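Uncharacterized protein (Borrelia turicatae, PDB 5VJ4) is of unknown function but is probably a surface lipoprotein of this relapsing fever spirochete, differentially regulated between tick and mammal and possibly lipid-binding. Local coordinates at residues A[241-255]-A[278-290]. Numbering follows the deposited sequence.
With SO4 (sulfate ion), chain E.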
# COMPACT_ATOMS: atom_id res chain seq x y z
N LEU A 241 -9.02 -12.22 8.81
CA LEU A 241 -8.24 -12.35 10.05
C LEU A 241 -8.68 -13.54 10.87
O LEU A 241 -9.88 -13.78 11.00
CB LEU A 241 -8.39 -11.09 10.92
CG LEU A 241 -8.13 -9.76 10.18
CD1 LEU A 241 -8.19 -8.55 11.08
CD2 LEU A 241 -6.80 -9.76 9.48
N ASP A 242 -7.71 -14.28 11.40
CA ASP A 242 -8.00 -15.31 12.40
C ASP A 242 -8.08 -14.68 13.81
O ASP A 242 -7.89 -13.47 13.97
CB ASP A 242 -6.91 -16.38 12.38
CG ASP A 242 -5.72 -16.01 13.23
OD1 ASP A 242 -5.15 -14.93 12.96
OD2 ASP A 242 -5.40 -16.78 14.19
N ALA A 243 -8.30 -15.50 14.82
CA ALA A 243 -8.41 -15.00 16.18
C ALA A 243 -7.19 -14.19 16.62
O ALA A 243 -7.32 -13.09 17.17
CB ALA A 243 -8.69 -16.14 17.13
N ASP A 244 -6.00 -14.72 16.33
CA ASP A 244 -4.76 -14.05 16.68
C ASP A 244 -4.67 -12.69 16.04
O ASP A 244 -4.36 -11.69 16.71
CB ASP A 244 -3.54 -14.88 16.28
CG ASP A 244 -3.33 -16.10 17.16
OD1 ASP A 244 -3.80 -16.12 18.33
OD2 ASP A 244 -2.69 -17.05 16.66
N ASP A 245 -4.97 -12.65 14.74
CA ASP A 245 -4.99 -11.38 14.03
C ASP A 245 -5.99 -10.42 14.65
O ASP A 245 -5.63 -9.28 14.94
CB ASP A 245 -5.24 -11.60 12.55
CG ASP A 245 -4.07 -12.28 11.85
OD1 ASP A 245 -2.93 -12.16 12.34
OD2 ASP A 245 -4.29 -12.95 10.82
N ARG A 246 -7.21 -10.90 14.89
CA ARG A 246 -8.25 -10.11 15.57
C ARG A 246 -7.71 -9.49 16.85
O ARG A 246 -7.75 -8.24 17.00
CB ARG A 246 -9.51 -10.91 15.84
CG ARG A 246 -10.29 -11.16 14.56
CD ARG A 246 -11.70 -11.69 14.76
NE ARG A 246 -11.71 -12.94 15.50
CZ ARG A 246 -11.58 -14.14 14.95
NH1 ARG A 246 -11.62 -15.23 15.71
NH2 ARG A 246 -11.39 -14.25 13.64
N ALA A 247 -7.17 -10.35 17.73
CA ALA A 247 -6.50 -9.88 18.95
C ALA A 247 -5.58 -8.71 18.68
O ALA A 247 -5.75 -7.63 19.26
CB ALA A 247 -5.74 -11.00 19.65
N THR A 248 -4.64 -8.90 17.74
CA THR A 248 -3.66 -7.85 17.47
C THR A 248 -4.32 -6.57 17.02
O THR A 248 -4.01 -5.48 17.53
CB THR A 248 -2.59 -8.28 16.46
OG1 THR A 248 -2.05 -9.53 16.85
CG2 THR A 248 -1.49 -7.28 16.46
N ILE A 249 -5.26 -6.70 16.08
CA ILE A 249 -5.94 -5.51 15.60
C ILE A 249 -6.65 -4.79 16.73
O ILE A 249 -6.61 -3.56 16.79
CB ILE A 249 -6.87 -5.78 14.43
CG1 ILE A 249 -6.07 -5.89 13.14
CG2 ILE A 249 -7.80 -4.61 14.22
CD1 ILE A 249 -5.54 -4.56 12.65
N ASN A 250 -7.25 -5.54 17.64
CA ASN A 250 -8.00 -4.90 18.72
C ASN A 250 -7.04 -4.06 19.53
O ASN A 250 -7.26 -2.84 19.74
CB ASN A 250 -8.81 -5.90 19.58
CG ASN A 250 -10.10 -6.41 18.86
OD1 ASN A 250 -10.62 -5.80 17.89
ND2 ASN A 250 -10.60 -7.54 19.33
N GLU A 251 -5.92 -4.69 19.86
CA GLU A 251 -4.89 -4.02 20.61
C GLU A 251 -4.40 -2.75 19.90
O GLU A 251 -4.30 -1.69 20.53
CB GLU A 251 -3.78 -4.99 20.83
CG GLU A 251 -2.72 -4.51 21.79
CD GLU A 251 -1.61 -5.53 21.90
OE1 GLU A 251 -0.45 -5.12 22.07
OE2 GLU A 251 -1.91 -6.75 21.82
N ILE A 252 -4.14 -2.86 18.60
CA ILE A 252 -3.69 -1.71 17.82
C ILE A 252 -4.75 -0.61 17.86
O ILE A 252 -4.43 0.58 18.04
CB ILE A 252 -3.32 -2.12 16.38
CG1 ILE A 252 -2.06 -2.99 16.39
CG2 ILE A 252 -3.13 -0.89 15.50
CD1 ILE A 252 -1.51 -3.33 15.01
N GLY A 253 -6.01 -1.01 17.70
CA GLY A 253 -7.14 -0.08 17.82
C GLY A 253 -7.08 0.70 19.13
O GLY A 253 -7.05 1.94 19.11
N LYS A 254 -7.01 -0.00 20.28
CA LYS A 254 -6.90 0.67 21.59
C LYS A 254 -5.77 1.72 21.62
O LYS A 254 -5.95 2.80 22.14
CB LYS A 254 -6.75 -0.29 22.78
CG LYS A 254 -7.66 -1.50 22.76
CD LYS A 254 -7.99 -1.92 24.18
CE LYS A 254 -9.21 -2.83 24.18
NZ LYS A 254 -10.46 -2.10 23.80
N ILE A 255 -4.63 1.41 21.02
CA ILE A 255 -3.59 2.43 20.87
C ILE A 255 -4.09 3.65 20.08
O ILE A 255 -3.75 4.78 20.42
CB ILE A 255 -2.30 1.85 20.26
CG1 ILE A 255 -1.70 0.80 21.20
CG2 ILE A 255 -1.28 2.95 19.96
CD1 ILE A 255 -0.67 -0.11 20.55
N VAL A 278 -2.82 -4.75 5.78
CA VAL A 278 -3.24 -4.88 7.14
C VAL A 278 -2.42 -5.97 7.80
O VAL A 278 -1.90 -5.75 8.88
CB VAL A 278 -4.74 -5.17 7.28
CG1 VAL A 278 -5.05 -5.62 8.71
CG2 VAL A 278 -5.53 -3.93 6.98
N VAL A 279 -2.31 -7.13 7.18
CA VAL A 279 -1.59 -8.22 7.85
C VAL A 279 -0.11 -7.90 8.04
O VAL A 279 0.46 -8.23 9.06
CB VAL A 279 -1.77 -9.59 7.20
CG1 VAL A 279 -3.23 -9.96 7.20
CG2 VAL A 279 -1.23 -9.65 5.79
N ARG A 280 0.49 -7.21 7.09
CA ARG A 280 1.87 -6.86 7.28
C ARG A 280 2.09 -5.91 8.47
O ARG A 280 3.02 -6.08 9.24
CB ARG A 280 2.45 -6.30 6.02
CG ARG A 280 3.93 -6.18 6.12
CD ARG A 280 4.53 -5.82 4.79
NE ARG A 280 5.98 -5.78 4.95
CZ ARG A 280 6.67 -4.68 5.23
NH1 ARG A 280 7.98 -4.75 5.34
NH2 ARG A 280 6.05 -3.51 5.39
N MSE A 281 1.20 -4.95 8.64
CA MSE A 281 1.31 -4.06 9.79
C MSE A 281 1.16 -4.84 11.05
O MSE A 281 1.73 -4.47 12.05
CB MSE A 281 0.21 -3.04 9.70
CG MSE A 281 0.19 -2.21 10.97
SE MSE A 281 -1.54 -1.24 11.08
CE MSE A 281 -2.79 -2.56 11.79
N ILE A 282 0.43 -5.95 11.00
CA ILE A 282 0.22 -6.79 12.19
C ILE A 282 1.50 -7.55 12.58
O ILE A 282 1.86 -7.57 13.77
CB ILE A 282 -0.95 -7.80 11.98
CG1 ILE A 282 -2.26 -7.06 11.75
CG2 ILE A 282 -1.09 -8.75 13.17
CD1 ILE A 282 -3.47 -7.97 11.66
N ASP A 283 2.15 -8.18 11.59
CA ASP A 283 3.42 -8.86 11.81
C ASP A 283 4.42 -7.86 12.40
O ASP A 283 5.05 -8.13 13.43
CB ASP A 283 3.99 -9.45 10.51
CG ASP A 283 3.05 -10.44 9.81
OD1 ASP A 283 2.17 -11.07 10.48
OD2 ASP A 283 3.23 -10.59 8.57
N ILE A 284 4.54 -6.68 11.77
CA ILE A 284 5.54 -5.74 12.22
C ILE A 284 5.28 -5.37 13.67
O ILE A 284 6.19 -5.42 14.49
CB ILE A 284 5.55 -4.50 11.34
CG1 ILE A 284 6.24 -4.82 10.02
CG2 ILE A 284 6.23 -3.35 12.07
CD1 ILE A 284 5.69 -4.07 8.81
N TYR A 285 4.03 -5.03 13.98
CA TYR A 285 3.65 -4.63 15.31
C TYR A 285 4.03 -5.70 16.32
O TYR A 285 4.52 -5.41 17.40
CB TYR A 285 2.15 -4.39 15.39
CG TYR A 285 1.68 -4.10 16.79
CD1 TYR A 285 1.89 -2.85 17.38
CD2 TYR A 285 1.07 -5.10 17.55
CE1 TYR A 285 1.49 -2.59 18.67
CE2 TYR A 285 0.68 -4.86 18.85
CZ TYR A 285 0.89 -3.61 19.40
OH TYR A 285 0.48 -3.36 20.67
N ARG A 286 3.78 -6.95 15.96
CA ARG A 286 4.04 -8.05 16.86
C ARG A 286 5.51 -8.18 17.19
O ARG A 286 5.85 -8.51 18.32
CB ARG A 286 3.56 -9.36 16.28
CG ARG A 286 2.08 -9.48 16.24
CD ARG A 286 1.73 -10.84 15.69
NE ARG A 286 0.29 -11.00 15.67
CZ ARG A 286 -0.37 -11.78 14.82
NH1 ARG A 286 0.27 -12.45 13.86
NH2 ARG A 286 -1.69 -11.84 14.89
N GLY A 287 6.36 -7.94 16.19
CA GLY A 287 7.80 -7.97 16.38
C GLY A 287 8.22 -6.92 17.40
O GLY A 287 8.99 -7.20 18.32
N VAL A 288 7.68 -5.72 17.26
CA VAL A 288 8.04 -4.65 18.16
C VAL A 288 7.57 -4.96 19.56
O VAL A 288 8.29 -4.75 20.52
CB VAL A 288 7.45 -3.32 17.73
CG1 VAL A 288 7.93 -2.25 18.69
CG2 VAL A 288 7.85 -3.01 16.30
N LYS A 289 6.35 -5.48 19.65
CA LYS A 289 5.77 -5.78 20.93
C LYS A 289 6.61 -6.85 21.58
O LYS A 289 6.92 -6.72 22.75
CB LYS A 289 4.34 -6.25 20.75
CG LYS A 289 3.83 -7.12 21.88
CD LYS A 289 2.34 -7.42 21.75
CE LYS A 289 1.63 -7.31 23.10
NZ LYS A 289 1.14 -8.59 23.67
N ILE A 290 6.99 -7.89 20.83
CA ILE A 290 7.76 -8.99 21.44
C ILE A 290 9.13 -8.53 21.88
O ILE A 290 9.55 -8.87 22.97
CB ILE A 290 7.81 -10.24 20.57
CG1 ILE A 290 6.40 -10.85 20.56
CG2 ILE A 290 8.67 -11.29 21.21
CD1 ILE A 290 6.17 -12.00 19.61
S SO4 E . -10.79 -18.30 13.63
O1 SO4 E . -11.20 -18.74 14.99
O2 SO4 E . -11.26 -16.92 13.43
O3 SO4 E . -11.33 -19.17 12.55
O4 SO4 E . -9.32 -18.26 13.57
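Ile252 lies over one face of the Tyr285 ring, its CG1 3.9 Å from the ring centroid and 8° off the normal, a CH-pi contact. With CG anti to the backbone N (chi1 174°), the tyrosine reaches across as a knob among Thr248, Glu251, Ile252 and Ile255. Glu251 OE1 sits at the ring edge, modelled too close to Tyr285 OH for the hydrogen bond there to be more than doubtful in detail. In this all-helical fold, segments 243-255 and 278-290, the latter part of the long helix 263-301, cross at 76° with axes 10.2 Å apart, Thr248 facing Ile282. Arg286, extended from CG to NE, grips Thr248 OG1 side-on, from NE at 3.0 Å and from NH2 at 3.1 Å, with OG1 close to the guanidinium plane. Arg286 NH2 also forms a salt bridge with Asp245 OD1 (2.9 Å), which is tilted from that plane and met on the anti side of the carboxylate, while Ile282 CG2 backs the guanidinium face. Arg220 of helix 218-222 pairs with Asp245 OD2, so the buried carboxylate has an arginine partner at each oxygen. On the apolar side of the crossing, Ile249 CD1 and Ile252 CD1 each lie 3.5 Å from CE of selenomethionine Met281, and Ile249 CG1 packs crosswise on Ile282 CD1.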